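Local coordinates for protein Cyp101j2 (PDB 5KYO) that acts as a haem-containing cytochrome P450 monooxygenase that is associated with the hydroxylation of 1,8-cineole, at residues E55-D58 with F59-W63; R183-M186 with R187-L191; L196-L199 with K200-D204; D240-S243 with R244-N247; V391-R394 with E395-R399. All coordinates share one frame; numbering follows the deposited sequence.

Contact 1. Residues E55-D58 with F59-W63; sequences EGLD and FHQSW
Asp58 and Gln61 bind each other reciprocally at the start of helix 59-69, and this cap is the tight side of the contact. Gln61 N gives a hydrogen bond to Asp58 OD2 (2.9 Å), reaching that oxygen on its anti side and 23° out of the carboxylate plane. In return Asp58 N donates to Gln61 OE1 at 2.9 Å, in the plane of the amide carbonyl. Ser62 N closes the first turn on Asp58 O, 2.9 Å away and nearly straight at 175°. The looser side is formed by the partly exposed Leu57, whose CB lies 3.5 Å from Gln61 OE1 as the two side chains cross at about a right angle. Replacing Asp58 with an alanine would probably leave Gln61 N without its side-chain acceptor and the helix start less firmly fixed. Just past the cap, the Phe59 and His60 rings meet Phe281 edge-to-face. The reciprocal pair is a capping box, here opening what corresponds to helix A of the P450 fold.

Contact 2. Residues R183-M186 with R187-L191; sequences RIFM and RIVDL
Helix 181-188 ends in the pattern of a Schellman motif: Leu191 N reaches back to Met186 O at 2.8 Å, Asp190 N makes a weak bond to Arg187 O, and Asp190 has positive phi. The side chains of Met186 and Leu191 also meet, Met186 CE lying 4.2 Å from Leu191 CB where they cross at about a right angle. One turn round, Val189 leans on Phe185. Its CG2, placed between the backbone N and the carbonyl carbon, lies over one ring face, 4.0 Å from the ring centroid and 26° off the normal, a CH-pi contact displaced toward the rim. The same methyl is only 3.2 Å from Phe185 O, so the packing is close. Leu191 CD1 approaches the ring obliquely, 4.2 Å from Phe185 CE2. With an alanine in place of Phe185, Val189 CG2 and Leu191 CD1 would probably lose the surface they rest on and a gap would open beside the turn. On another side Ile184 CG2 touches Ile188 CD1, and the Ile188 side chain comes within about 5 Å of the haem. Apolar contact thus reinforces a turn closed by backbone bonds, while Arg233 takes the carbonyl oxygens of Val189 and Asp190.

Contact 3. Residues L196-L199 with K200-D204; sequences LPKL and KHLAD
His201 is the one flat side chain here, and it meets the preceding turn through its stem: CB lies 3.4 Å from Pro197 O, while the imidazole swings clear and takes no atom of 196-199 on a face or at an edge. The setting is the alpha-helix 196-206, which corresponds to helix F of the P450 fold. Four successive i to i+4 backbone bonds join the segments, from Lys200 N to Leu196 O (2.8 Å) through to Ala203 N to Leu199 O (3.0 Å), and this regular series is the evidence for unbroken helix. Leu199 and Leu202 face the protein, whereas the lysines lie on the outer side. Leu199 packs on Met186, on Leu191 and on Tyr225 of helix 215-235, and Leu202 meets Gln221 and Phe222 of that helix. The side-chain contact across the segments is that of Lys198 with Leu202. Lys198 runs out with CG anti to the backbone N (chi1 -165°) and then bends at chi4 (-53°), which brings the ammonium back across Leu202. The two side chains meet obliquely, the ammonium nitrogen against a methyl carbon. Leu202 CG rests 3.3 Å from Lys198 O, and Lys198 NZ stands 3.3 Å from Leu202 CD1.

Contact 4. Residues D240-S243 with R244-N247; sequences DMIS and RMIN
Arg244 folds back across Met241 so that its guanidinium lies flat against the backbone one turn earlier, with Met241 CA 3.4 Å above the plane and over its centre. This short helix, 241-246, corresponds to helix H of the P450 fold, and Asp240 is its N-cap. The bend at chi3 (-53°) turns the arginine head to run at about a right angle to the Met241 side chain, bringing NH2 to 3.3 Å from Met241 CB. Partners beyond the two segments hold the group there: NE is bonded to Asn140 OD1 and NH1 to Glu239 O. At the cap, Asp240 accepts twice from Ser243, each time from above its carboxylate plane. Ser243 N reaches OD2 at 3.1 Å, and Ser243 OG donates to OD1 at 2.9 Å. That hydroxyl is further paired with Gly238 N, and OD2 forms a salt bridge with Arg233 NH1, which would probably favour the charged carboxylate. The remaining side-chain contacts are apolar. Ile242 and Ile246 cross obliquely, CG2 of the first lying 4.1 Å from CD1 of the second. Met241 is extended, and its methyl CE reaches Met245 SD at 3.8 Å. Met245 instead bends at chi3 (-54°), curling its own methyl inward over the backbone until Met245 CE lies 3.3 Å from Met241 O.

Contact 5. Residues V391-R394 with E395-R399; sequences VVLR and EWFAR
Val391 O accepts Glu395 N in a short, straight hydrogen bond of 2.9 Å with an N-H...O angle of 173°. The same oxygen is flanked by the glutamate stem, Glu395 CG lying 3.3 Å away. Val391 and Glu395 run side by side in the same direction, with Val391 CG1 4.1 Å from Glu395 CG, so the aliphatic part of the glutamate packs on the valine before its chain bends at chi2 (-60°). Leu393 O accepts Phe397 N at 3.0 Å and also lies in the plane of the Phe397 ring at the edge, 3.2 Å from CD2. Beyond it, Leu393 and Phe397 run alongside each other, Leu393 CD2 touching Phe397 CE2 at 4.0 Å, and both pack on Leu286 of helix 273-288. The side chain of Trp396 touches the preceding segment only at its stem, CB lying 3.2 Å from Val392 O. A chi1 of -172°, which sets CG opposite the amide nitrogen, carries the indole away into a cluster with Phe172, Phe176, Phe283 and Phe403. The pairing of Glu395 with Arg399 is doubtful in its detail, but Arg399 NE has a salt bridge to Glu162. This helix, 382-399, corresponds to helix L of the P450 fold. Its chemistry is divided: backbone bonds run along the axis, aliphatic and aromatic carbon fills the buried sides, and charge is kept to the side chains of Arg394, Glu395 and Arg399.

How the contacts relate
All five contacts are local, within helices or at their ends, and follow one another along the chain; none closes a long loop, nests or crosses. Contact 1 opens helix 59-69 and stands apart: the centres of contacts 1 and 2 lie about 35 Å apart, across the chain's centre. Contact 2 ends helix 181-188 and is the hub: it packs on contact 3 in the next helix through Met186 CG and Leu199 CD1, 3.6 Å apart, and meets contact 4 where Ile188 O faces Met241 N, a probable hydrogen bond. Contact 5, late in helix 382-399, touches none of the others, though Ile184 and Ile188 of contact 2 pack on Glu388 and Leu384 of that helix.

Contact 1. Residues E55-D58 with F59-W63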
loop_
_atom_site.group_PDB
_atom_site.type_symbol
_atom_site.label_atom_id
_atom_site.label_comp_id
_atom_site.label_asym_id
_atom_site.label_seq_id
_atom_site.Cartn_x
_atom_site.Cartn_y
_atom_site.Cartn_z
ATOM N N GLU A 55 -5.785 15.979 -15.251
ATOM C CA GLU A 55 -4.876 15.990 -16.385
ATOM C C GLU A 55 -4.470 17.432 -16.658
ATOM O O GLU A 55 -5.318 18.261 -16.993
ATOM C CB GLU A 55 -5.538 15.370 -17.618
ATOM C CG GLU A 55 -5.895 13.891 -17.473
ATOM C CD GLU A 55 -4.793 12.977 -17.955
ATOM O OE1 GLU A 55 -3.745 12.908 -17.283
ATOM O OE2 GLU A 55 -4.972 12.332 -19.010
ATOM N N GLY A 56 -3.185 17.743 -16.518
ATOM C CA GLY A 56 -2.164 16.766 -16.197
ATOM C C GLY A 56 -1.165 17.292 -15.181
ATOM O O GLY A 56 -0.079 17.758 -15.535
ATOM N N LEU A 57 -1.554 17.242 -13.912
ATOM C CA LEU A 57 -0.656 17.528 -12.800
ATOM C C LEU A 57 0.068 16.244 -12.402
ATOM O O LEU A 57 -0.358 15.154 -12.777
ATOM C CB LEU A 57 -1.434 18.084 -11.600
ATOM C CG LEU A 57 -2.255 19.346 -11.874
ATOM C CD1 LEU A 57 -3.088 19.751 -10.656
ATOM C CD2 LEU A 57 -1.317 20.456 -12.270
ATOM N N ASP A 58 1.168 16.381 -11.670
ATOM C CA ASP A 58 1.794 15.235 -11.032
ATOM C C ASP A 58 0.963 14.833 -9.817
ATOM O O ASP A 58 0.438 15.691 -9.125
ATOM C CB ASP A 58 3.234 15.564 -10.630
ATOM C CG ASP A 58 3.786 14.605 -9.599
ATOM O OD1 ASP A 58 4.209 13.492 -9.983
ATOM O OD2 ASP A 58 3.795 14.959 -8.401
ATOM N N PHE A 59 0.847 13.530 -9.561
ATOM C CA PHE A 59 0.087 13.005 -8.418
ATOM C C PHE A 59 0.417 13.716 -7.111
ATOM O O PHE A 59 -0.467 14.242 -6.434
ATOM C CB PHE A 59 0.358 11.496 -8.254
ATOM C CG PHE A 59 -0.380 10.853 -7.105
ATOM C CD1 PHE A 59 0.148 10.876 -5.821
ATOM C CD2 PHE A 59 -1.554 10.166 -7.324
ATOM C CE1 PHE A 59 -0.503 10.275 -4.777
ATOM C CE2 PHE A 59 -2.217 9.554 -6.281
ATOM C CZ PHE A 59 -1.697 9.611 -5.006
ATOM N N HIS A 60 1.690 13.732 -6.736
ATOM C CA HIS A 60 2.035 14.275 -5.432
ATOM C C HIS A 60 1.936 15.812 -5.408
ATOM O O HIS A 60 1.592 16.408 -4.378
ATOM C CB HIS A 60 3.411 13.761 -5.021
ATOM C CG HIS A 60 3.407 12.294 -4.722
ATOM N ND1 HIS A 60 3.485 11.328 -5.705
ATOM C CD2 HIS A 60 3.222 11.623 -3.557
ATOM C CE1 HIS A 60 3.400 10.130 -5.154
ATOM N NE2 HIS A 60 3.241 10.283 -3.851
ATOM N N GLN A 61 2.201 16.436 -6.552
ATOM C CA GLN A 61 2.066 17.879 -6.697
ATOM C C GLN A 61 0.616 18.300 -6.462
ATOM O O GLN A 61 0.351 19.209 -5.694
ATOM C CB GLN A 61 2.543 18.318 -8.088
ATOM C CG GLN A 61 2.115 19.719 -8.502
ATOM C CD GLN A 61 2.184 19.922 -10.012
ATOM O OE1 GLN A 61 1.846 19.024 -10.785
ATOM N NE2 GLN A 61 2.623 21.107 -10.438
ATOM N N SER A 62 -0.307 17.614 -7.133
ATOM C CA SER A 62 -1.746 17.778 -6.935
ATOM C C SER A 62 -2.141 17.820 -5.455
ATOM O O SER A 62 -2.883 18.723 -5.007
ATOM C CB SER A 62 -2.485 16.635 -7.642
ATOM O OG SER A 62 -3.889 16.774 -7.541
ATOM N N TRP A 63 -1.646 16.834 -4.709
ATOM C CA TRP A 63 -1.908 16.732 -3.277
ATOM C C TRP A 63 -1.343 17.933 -2.532
ATOM O O TRP A 63 -1.974 18.459 -1.623
ATOM C CB TRP A 63 -1.310 15.442 -2.699
ATOM C CG TRP A 63 -2.173 14.222 -2.837
ATOM C CD1 TRP A 63 -2.333 13.448 -3.953
ATOM C CD2 TRP A 63 -2.984 13.628 -1.821
ATOM N NE1 TRP A 63 -3.204 12.419 -3.691
ATOM C CE2 TRP A 63 -3.614 12.509 -2.387
ATOM C CE3 TRP A 63 -3.241 13.942 -0.486
ATOM C CZ2 TRP A 63 -4.492 11.698 -1.663
ATOM C CZ3 TRP A 63 -4.115 13.139 0.232
ATOM C CH2 TRP A 63 -4.728 12.033 -0.357
#

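Contact 2. Residues R183-M186 with R187-L191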
loop_
_atom_site.group_PDB
_atom_site.type_symbol
_atom_site.label_atom_id
_atom_site.label_comp_id
_atom_site.label_asym_id
_atom_site.label_seq_id
_atom_site.Cartn_x
_atom_site.Cartn_y
_atom_site.Cartn_z
ATOM N N ARG A 183 2.063 -14.365 -7.054
ATOM C CA ARG A 183 3.093 -15.399 -7.119
ATOM C C ARG A 183 4.026 -15.380 -5.901
ATOM O O ARG A 183 4.400 -16.426 -5.401
ATOM C CB ARG A 183 3.921 -15.259 -8.406
ATOM C CG ARG A 183 3.180 -15.617 -9.680
ATOM C CD ARG A 183 4.168 -15.679 -10.842
ATOM N NE ARG A 183 3.598 -16.256 -12.054
ATOM C CZ ARG A 183 2.939 -15.563 -12.975
ATOM N NH1 ARG A 183 2.749 -14.252 -12.818
ATOM N NH2 ARG A 183 2.459 -16.186 -14.047
ATOM N N ILE A 184 4.400 -14.202 -5.422
ATOM C CA ILE A 184 5.275 -14.124 -4.253
ATOM C C ILE A 184 4.528 -14.562 -2.983
ATOM O O ILE A 184 5.070 -15.293 -2.147
ATOM C CB ILE A 184 5.819 -12.714 -4.067
ATOM C CG1 ILE A 184 6.752 -12.365 -5.235
ATOM C CG2 ILE A 184 6.550 -12.563 -2.714
ATOM C CD1 ILE A 184 7.090 -10.852 -5.323
ATOM N N PHE A 185 3.298 -14.083 -2.836
ATOM C CA PHE A 185 2.455 -14.520 -1.727
ATOM C C PHE A 185 2.350 -16.044 -1.694
ATOM O O PHE A 185 2.458 -16.668 -0.627
ATOM C CB PHE A 185 1.068 -13.895 -1.832
ATOM C CG PHE A 185 0.073 -14.489 -0.873
ATOM C CD1 PHE A 185 0.020 -14.058 0.447
ATOM C CD2 PHE A 185 -0.782 -15.498 -1.283
ATOM C CE1 PHE A 185 -0.897 -14.620 1.342
ATOM C CE2 PHE A 185 -1.696 -16.062 -0.387
ATOM C CZ PHE A 185 -1.746 -15.613 0.914
ATOM N N MET A 186 2.146 -16.643 -2.862
ATOM C CA MET A 186 1.891 -18.072 -2.943
ATOM C C MET A 186 3.119 -18.876 -2.528
ATOM O O MET A 186 2.993 -20.010 -2.072
ATOM C CB MET A 186 1.452 -18.449 -4.351
ATOM C CG MET A 186 0.071 -17.904 -4.723
ATOM S SD MET A 186 -0.379 -18.307 -6.418
ATOM C CE MET A 186 -0.557 -20.083 -6.316
ATOM N N ARG A 187 4.309 -18.298 -2.686
ATOM C CA ARG A 187 5.516 -19.000 -2.248
ATOM C C ARG A 187 5.696 -18.833 -0.732
ATOM O O ARG A 187 6.252 -19.700 -0.052
ATOM C CB ARG A 187 6.746 -18.483 -3.013
ATOM C CG ARG A 187 6.849 -18.989 -4.447
ATOM C CD ARG A 187 7.002 -20.512 -4.487
ATOM N NE ARG A 187 6.886 -21.054 -5.842
ATOM C CZ ARG A 187 7.884 -21.102 -6.724
ATOM N NH1 ARG A 187 9.087 -20.643 -6.399
ATOM N NH2 ARG A 187 7.685 -21.618 -7.933
ATOM N N ILE A 188 5.216 -17.712 -0.203
ATOM C CA ILE A 188 5.310 -17.436 1.225
ATOM C C ILE A 188 4.436 -18.434 2.008
ATOM O O ILE A 188 4.855 -19.004 3.034
ATOM C CB ILE A 188 4.892 -15.987 1.530
ATOM C CG1 ILE A 188 6.051 -15.042 1.136
ATOM C CG2 ILE A 188 4.494 -15.828 3.031
ATOM C CD1 ILE A 188 5.659 -13.583 1.024
ATOM N N VAL A 189 3.235 -18.668 1.488
ATOM C CA VAL A 189 2.309 -19.581 2.140
ATOM C C VAL A 189 2.326 -20.992 1.516
ATOM O O VAL A 189 1.568 -21.866 1.945
ATOM C CB VAL A 189 0.883 -19.002 2.117
ATOM C CG1 VAL A 189 0.833 -17.676 2.870
ATOM C CG2 VAL A 189 0.423 -18.804 0.712
ATOM N N ASP A 190 3.210 -21.206 0.532
ATOM C CA ASP A 190 3.413 -22.506 -0.150
ATOM C C ASP A 190 2.131 -23.120 -0.735
ATOM O O ASP A 190 1.642 -24.170 -0.296
ATOM C CB ASP A 190 4.060 -23.525 0.791
ATOM C CG ASP A 190 4.453 -24.811 0.077
ATOM O OD1 ASP A 190 4.598 -24.794 -1.165
ATOM O OD2 ASP A 190 4.608 -25.843 0.760
ATOM N N LEU A 191 1.597 -22.456 -1.741
ATOM C CA LEU A 191 0.458 -22.958 -2.484
ATOM C C LEU A 191 0.911 -23.348 -3.878
ATOM O O LEU A 191 1.815 -22.713 -4.429
ATOM C CB LEU A 191 -0.643 -21.901 -2.546
ATOM C CG LEU A 191 -1.137 -21.411 -1.182
ATOM C CD1 LEU A 191 -2.022 -20.180 -1.353
ATOM C CD2 LEU A 191 -1.897 -22.501 -0.406
#

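Contact 3. Residues L196-L199 with K200-D204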
loop_
_atom_site.group_PDB
_atom_site.type_symbol
_atom_site.label_atom_id
_atom_site.label_comp_id
_atom_site.label_asym_id
_atom_site.label_seq_id
_atom_site.Cartn_x
_atom_site.Cartn_y
_atom_site.Cartn_z
ATOM N N LEU A 196 -2.495 -20.087 -9.369
ATOM C CA LEU A 196 -2.310 -18.642 -9.548
ATOM C C LEU A 196 -3.512 -17.918 -10.180
ATOM O O LEU A 196 -3.921 -16.886 -9.661
ATOM C CB LEU A 196 -1.057 -18.370 -10.372
ATOM C CG LEU A 196 -0.793 -16.903 -10.748
ATOM C CD1 LEU A 196 -0.489 -16.075 -9.492
ATOM C CD2 LEU A 196 0.357 -16.938 -11.688
ATOM N N PRO A 197 -4.069 -18.428 -11.302
ATOM C CA PRO A 197 -5.202 -17.694 -11.883
ATOM C C PRO A 197 -6.390 -17.613 -10.934
ATOM O O PRO A 197 -7.037 -16.582 -10.836
ATOM C CB PRO A 197 -5.571 -18.525 -13.120
ATOM C CG PRO A 197 -4.356 -19.257 -13.458
ATOM C CD PRO A 197 -3.677 -19.564 -12.158
ATOM N N LYS A 198 -6.669 -18.709 -10.237
ATOM C CA LYS A 198 -7.773 -18.707 -9.295
ATOM C C LYS A 198 -7.536 -17.648 -8.210
ATOM O O LYS A 198 -8.431 -16.844 -7.907
ATOM C CB LYS A 198 -7.950 -20.100 -8.678
ATOM C CG LYS A 198 -9.275 -20.258 -7.986
ATOM C CD LYS A 198 -9.421 -21.627 -7.370
ATOM C CE LYS A 198 -10.311 -21.528 -6.175
ATOM N NZ LYS A 198 -9.798 -20.469 -5.267
ATOM N N LEU A 199 -6.321 -17.623 -7.658
ATOM C CA LEU A 199 -6.001 -16.674 -6.595
ATOM C C LEU A 199 -5.949 -15.227 -7.084
ATOM O O LEU A 199 -6.363 -14.331 -6.371
ATOM C CB LEU A 199 -4.681 -17.036 -5.932
ATOM C CG LEU A 199 -4.797 -18.221 -4.981
ATOM C CD1 LEU A 199 -3.425 -18.673 -4.519
ATOM C CD2 LEU A 199 -5.689 -17.846 -3.794
ATOM N N LYS A 200 -5.401 -15.004 -8.270
ATOM C CA LYS A 200 -5.397 -13.663 -8.849
ATOM C C LYS A 200 -6.817 -13.137 -9.037
ATOM O O LYS A 200 -7.094 -11.978 -8.731
ATOM C CB LYS A 200 -4.663 -13.641 -10.189
ATOM C CG LYS A 200 -4.610 -12.256 -10.819
ATOM C CD LYS A 200 -4.079 -12.305 -12.240
ATOM C CE LYS A 200 -3.968 -10.907 -12.824
ATOM N NZ LYS A 200 -5.222 -10.139 -12.613
ATOM N N HIS A 201 -7.705 -13.992 -9.535
ATOM C CA HIS A 201 -9.100 -13.635 -9.762
ATOM C C HIS A 201 -9.805 -13.267 -8.461
ATOM O O HIS A 201 -10.516 -12.264 -8.411
ATOM C CB HIS A 201 -9.844 -14.785 -10.453
ATOM C CG HIS A 201 -11.304 -14.534 -10.649
ATOM N ND1 HIS A 201 -11.791 -13.382 -11.228
ATOM C CD2 HIS A 201 -12.386 -15.287 -10.343
ATOM C CE1 HIS A 201 -13.111 -13.434 -11.265
ATOM N NE2 HIS A 201 -13.496 -14.581 -10.735
ATOM N N LEU A 202 -9.602 -14.061 -7.411
ATOM C CA LEU A 202 -10.211 -13.766 -6.116
ATOM C C LEU A 202 -9.706 -12.469 -5.507
ATOM O O LEU A 202 -10.494 -11.642 -5.037
ATOM C CB LEU A 202 -9.964 -14.917 -5.136
ATOM C CG LEU A 202 -10.620 -16.226 -5.569
ATOM C CD1 LEU A 202 -10.221 -17.288 -4.597
ATOM C CD2 LEU A 202 -12.127 -16.070 -5.620
ATOM N N ALA A 203 -8.394 -12.267 -5.548
ATOM C CA ALA A 203 -7.827 -11.033 -5.009
ATOM C C ALA A 203 -8.297 -9.788 -5.796
ATOM O O ALA A 203 -8.528 -8.732 -5.208
ATOM C CB ALA A 203 -6.305 -11.110 -4.997
ATOM N N ASP A 204 -8.441 -9.919 -7.106
ATOM C CA ASP A 204 -8.906 -8.805 -7.937
ATOM C C ASP A 204 -10.357 -8.462 -7.595
ATOM O O ASP A 204 -10.698 -7.307 -7.359
ATOM C CB ASP A 204 -8.773 -9.148 -9.422
#

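Contact 4. Residues D240-S243 with R244-N247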
loop_
_atom_site.group_PDB
_atom_site.type_symbol
_atom_site.label_atom_id
_atom_site.label_comp_id
_atom_site.label_asym_id
_atom_site.label_seq_id
_atom_site.Cartn_x
_atom_site.Cartn_y
_atom_site.Cartn_z
ATOM N N ASP A 240 6.244 -23.138 5.911
ATOM C CA ASP A 240 5.578 -21.994 5.304
ATOM C C ASP A 240 4.860 -21.136 6.336
ATOM O O ASP A 240 4.750 -21.514 7.501
ATOM C CB ASP A 240 4.574 -22.493 4.279
ATOM C CG ASP A 240 3.520 -23.382 4.916
ATOM O OD1 ASP A 240 3.782 -24.591 5.087
ATOM O OD2 ASP A 240 2.456 -22.854 5.277
ATOM N N MET A 241 4.316 -20.002 5.901
ATOM C CA MET A 241 3.736 -19.055 6.848
ATOM C C MET A 241 2.437 -19.552 7.508
ATOM O O MET A 241 2.166 -19.230 8.668
ATOM C CB MET A 241 3.491 -17.705 6.163
ATOM C CG MET A 241 3.053 -16.623 7.138
ATOM S SD MET A 241 2.794 -15.033 6.333
ATOM C CE MET A 241 2.025 -14.090 7.645
ATOM N N ILE A 242 1.632 -20.312 6.781
ATOM C CA ILE A 242 0.442 -20.920 7.387
ATOM C C ILE A 242 0.822 -21.883 8.523
ATOM O O ILE A 242 0.253 -21.825 9.629
ATOM C CB ILE A 242 -0.416 -21.674 6.340
ATOM C CG1 ILE A 242 -1.062 -20.678 5.380
ATOM C CG2 ILE A 242 -1.516 -22.489 7.042
ATOM C CD1 ILE A 242 -2.054 -21.281 4.396
ATOM N N SER A 243 1.785 -22.762 8.257
ATOM C CA SER A 243 2.261 -23.678 9.291
ATOM C C SER A 243 2.806 -22.913 10.500
ATOM O O SER A 243 2.594 -23.325 11.634
ATOM C CB SER A 243 3.335 -24.616 8.739
ATOM O OG SER A 243 2.817 -25.450 7.722
ATOM N N ARG A 244 3.484 -21.788 10.261
ATOM C CA ARG A 244 4.101 -21.025 11.343
ATOM C C ARG A 244 3.049 -20.366 12.189
ATOM O O ARG A 244 3.155 -20.321 13.420
ATOM C CB ARG A 244 5.074 -19.970 10.786
ATOM C CG ARG A 244 6.274 -20.575 10.081
ATOM C CD ARG A 244 7.381 -19.550 9.849
ATOM N NE ARG A 244 6.918 -18.339 9.154
ATOM C CZ ARG A 244 7.007 -18.152 7.837
ATOM N NH1 ARG A 244 7.524 -19.098 7.061
ATOM N NH2 ARG A 244 6.570 -17.027 7.292
ATOM N N MET A 245 2.013 -19.860 11.537
ATOM C CA MET A 245 0.924 -19.226 12.262
ATOM C C MET A 245 0.127 -20.250 13.072
ATOM O O MET A 245 -0.284 -19.971 14.199
ATOM C CB MET A 245 0.017 -18.469 11.293
ATOM C CG MET A 245 0.657 -17.183 10.805
ATOM S SD MET A 245 -0.362 -16.277 9.634
ATOM C CE MET A 245 -0.697 -17.533 8.398
ATOM N N ILE A 246 -0.062 -21.431 12.489
ATOM C CA ILE A 246 -0.740 -22.549 13.140
ATOM C C ILE A 246 -0.062 -22.976 14.446
ATOM O O ILE A 246 -0.731 -23.267 15.447
ATOM C CB ILE A 246 -0.810 -23.777 12.199
ATOM C CG1 ILE A 246 -2.004 -23.670 11.254
ATOM C CG2 ILE A 246 -0.946 -25.060 12.988
ATOM C CD1 ILE A 246 -2.119 -24.873 10.321
ATOM N N ASN A 247 1.266 -23.030 14.428
ATOM C CA ASN A 247 2.029 -23.408 15.611
ATOM C C ASN A 247 2.343 -22.226 16.508
ATOM O O ASN A 247 3.099 -22.350 17.470
ATOM C CB ASN A 247 3.327 -24.101 15.204
ATOM C CG ASN A 247 3.080 -25.358 14.409
ATOM O OD1 ASN A 247 3.626 -25.539 13.321
ATOM N ND2 ASN A 247 2.230 -26.231 14.940
#

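Contact 5. Residues V391-R394 with E395-R399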
loop_
_atom_site.group_PDB
_atom_site.type_symbol
_atom_site.label_atom_id
_atom_site.label_comp_id
_atom_site.label_asym_id
_atom_site.label_seq_id
_atom_site.Cartn_x
_atom_site.Cartn_y
_atom_site.Cartn_z
ATOM N N VAL A 391 15.440 -6.265 -5.801
ATOM C CA VAL A 391 15.662 -7.291 -6.817
ATOM C C VAL A 391 15.189 -6.775 -8.169
ATOM O O VAL A 391 15.831 -6.997 -9.208
ATOM C CB VAL A 391 14.935 -8.610 -6.466
ATOM C CG1 VAL A 391 15.089 -9.608 -7.593
ATOM C CG2 VAL A 391 15.496 -9.171 -5.183
ATOM N N VAL A 392 14.074 -6.051 -8.156
ATOM C CA VAL A 392 13.497 -5.599 -9.405
ATOM C C VAL A 392 14.409 -4.570 -10.060
ATOM O O VAL A 392 14.667 -4.643 -11.259
ATOM C CB VAL A 392 12.072 -5.008 -9.211
ATOM C CG1 VAL A 392 11.656 -4.180 -10.422
ATOM C CG2 VAL A 392 11.066 -6.144 -8.958
ATOM N N LEU A 393 14.895 -3.624 -9.259
ATOM C CA LEU A 393 15.781 -2.588 -9.746
ATOM C C LEU A 393 17.062 -3.239 -10.267
ATOM O O LEU A 393 17.543 -2.881 -11.325
ATOM C CB LEU A 393 16.108 -1.585 -8.647
ATOM C CG LEU A 393 14.986 -0.585 -8.317
ATOM C CD1 LEU A 393 15.316 0.131 -7.028
ATOM C CD2 LEU A 393 14.790 0.401 -9.441
ATOM N N ARG A 394 17.592 -4.209 -9.530
ATOM C CA ARG A 394 18.867 -4.810 -9.923
ATOM C C ARG A 394 18.740 -5.605 -11.214
ATOM O O ARG A 394 19.553 -5.453 -12.121
ATOM C CB ARG A 394 19.420 -5.710 -8.815
ATOM C CG ARG A 394 19.919 -4.943 -7.603
ATOM C CD ARG A 394 20.615 -5.846 -6.593
ATOM N NE ARG A 394 20.846 -5.171 -5.318
ATOM C CZ ARG A 394 21.610 -5.656 -4.344
ATOM N NH1 ARG A 394 22.230 -6.816 -4.501
ATOM N NH2 ARG A 394 21.764 -4.971 -3.216
ATOM N N GLU A 395 17.739 -6.475 -11.297
ATOM C CA GLU A 395 17.561 -7.256 -12.526
ATOM C C GLU A 395 17.098 -6.431 -13.727
ATOM O O GLU A 395 17.440 -6.768 -14.853
ATOM C CB GLU A 395 16.578 -8.404 -12.300
ATOM C CG GLU A 395 17.026 -9.355 -11.208
ATOM C CD GLU A 395 18.368 -10.024 -11.505
ATOM O OE1 GLU A 395 18.751 -10.127 -12.688
ATOM O OE2 GLU A 395 19.035 -10.459 -10.549
ATOM N N TRP A 396 16.298 -5.386 -13.509
ATOM C CA TRP A 396 15.870 -4.569 -14.622
ATOM C C TRP A 396 17.109 -3.872 -15.191
ATOM O O TRP A 396 17.380 -3.949 -16.393
ATOM C CB TRP A 396 14.786 -3.536 -14.217
ATOM C CG TRP A 396 14.211 -2.827 -15.429
ATOM C CD1 TRP A 396 14.804 -1.833 -16.156
ATOM C CD2 TRP A 396 12.950 -3.081 -16.061
ATOM N NE1 TRP A 396 13.999 -1.460 -17.195
ATOM C CE2 TRP A 396 12.857 -2.218 -17.169
ATOM C CE3 TRP A 396 11.900 -3.968 -15.809
ATOM C CZ2 TRP A 396 11.746 -2.193 -18.006
ATOM C CZ3 TRP A 396 10.795 -3.941 -16.651
ATOM C CH2 TRP A 396 10.728 -3.059 -17.729
ATOM N N PHE A 397 17.886 -3.220 -14.328
ATOM C CA PHE A 397 19.006 -2.421 -14.830
ATOM C C PHE A 397 20.133 -3.283 -15.416
ATOM O O PHE A 397 20.895 -2.811 -16.251
ATOM C CB PHE A 397 19.549 -1.497 -13.738
ATOM C CG PHE A 397 18.804 -0.191 -13.659
ATOM C CD1 PHE A 397 19.032 0.804 -14.595
ATOM C CD2 PHE A 397 17.829 0.001 -12.698
ATOM C CE1 PHE A 397 18.335 1.999 -14.534
ATOM C CE2 PHE A 397 17.114 1.185 -12.638
ATOM C CZ PHE A 397 17.358 2.182 -13.547
ATOM N N ALA A 398 20.219 -4.548 -15.017
ATOM C CA ALA A 398 21.202 -5.435 -15.636
ATOM C C ALA A 398 20.869 -5.701 -17.107
ATOM O O ALA A 398 21.784 -5.904 -17.921
ATOM C CB ALA A 398 21.303 -6.757 -14.887
ATOM N N ARG A 399 19.575 -5.707 -17.426
ATOM C CA ARG A 399 19.064 -6.173 -18.713
ATOM C C ARG A 399 18.540 -5.086 -19.658
ATOM O O ARG A 399 18.686 -5.207 -20.869
ATOM C CB ARG A 399 17.939 -7.206 -18.485
ATOM C CG ARG A 399 18.424 -8.462 -17.746
ATOM C CD ARG A 399 17.321 -9.436 -17.307
ATOM N NE ARG A 399 17.952 -10.720 -16.949
ATOM C CZ ARG A 399 18.552 -10.919 -15.787
ATOM N NH1 ARG A 399 18.555 -9.933 -14.901
ATOM N NH2 ARG A 399 19.155 -12.079 -15.503
#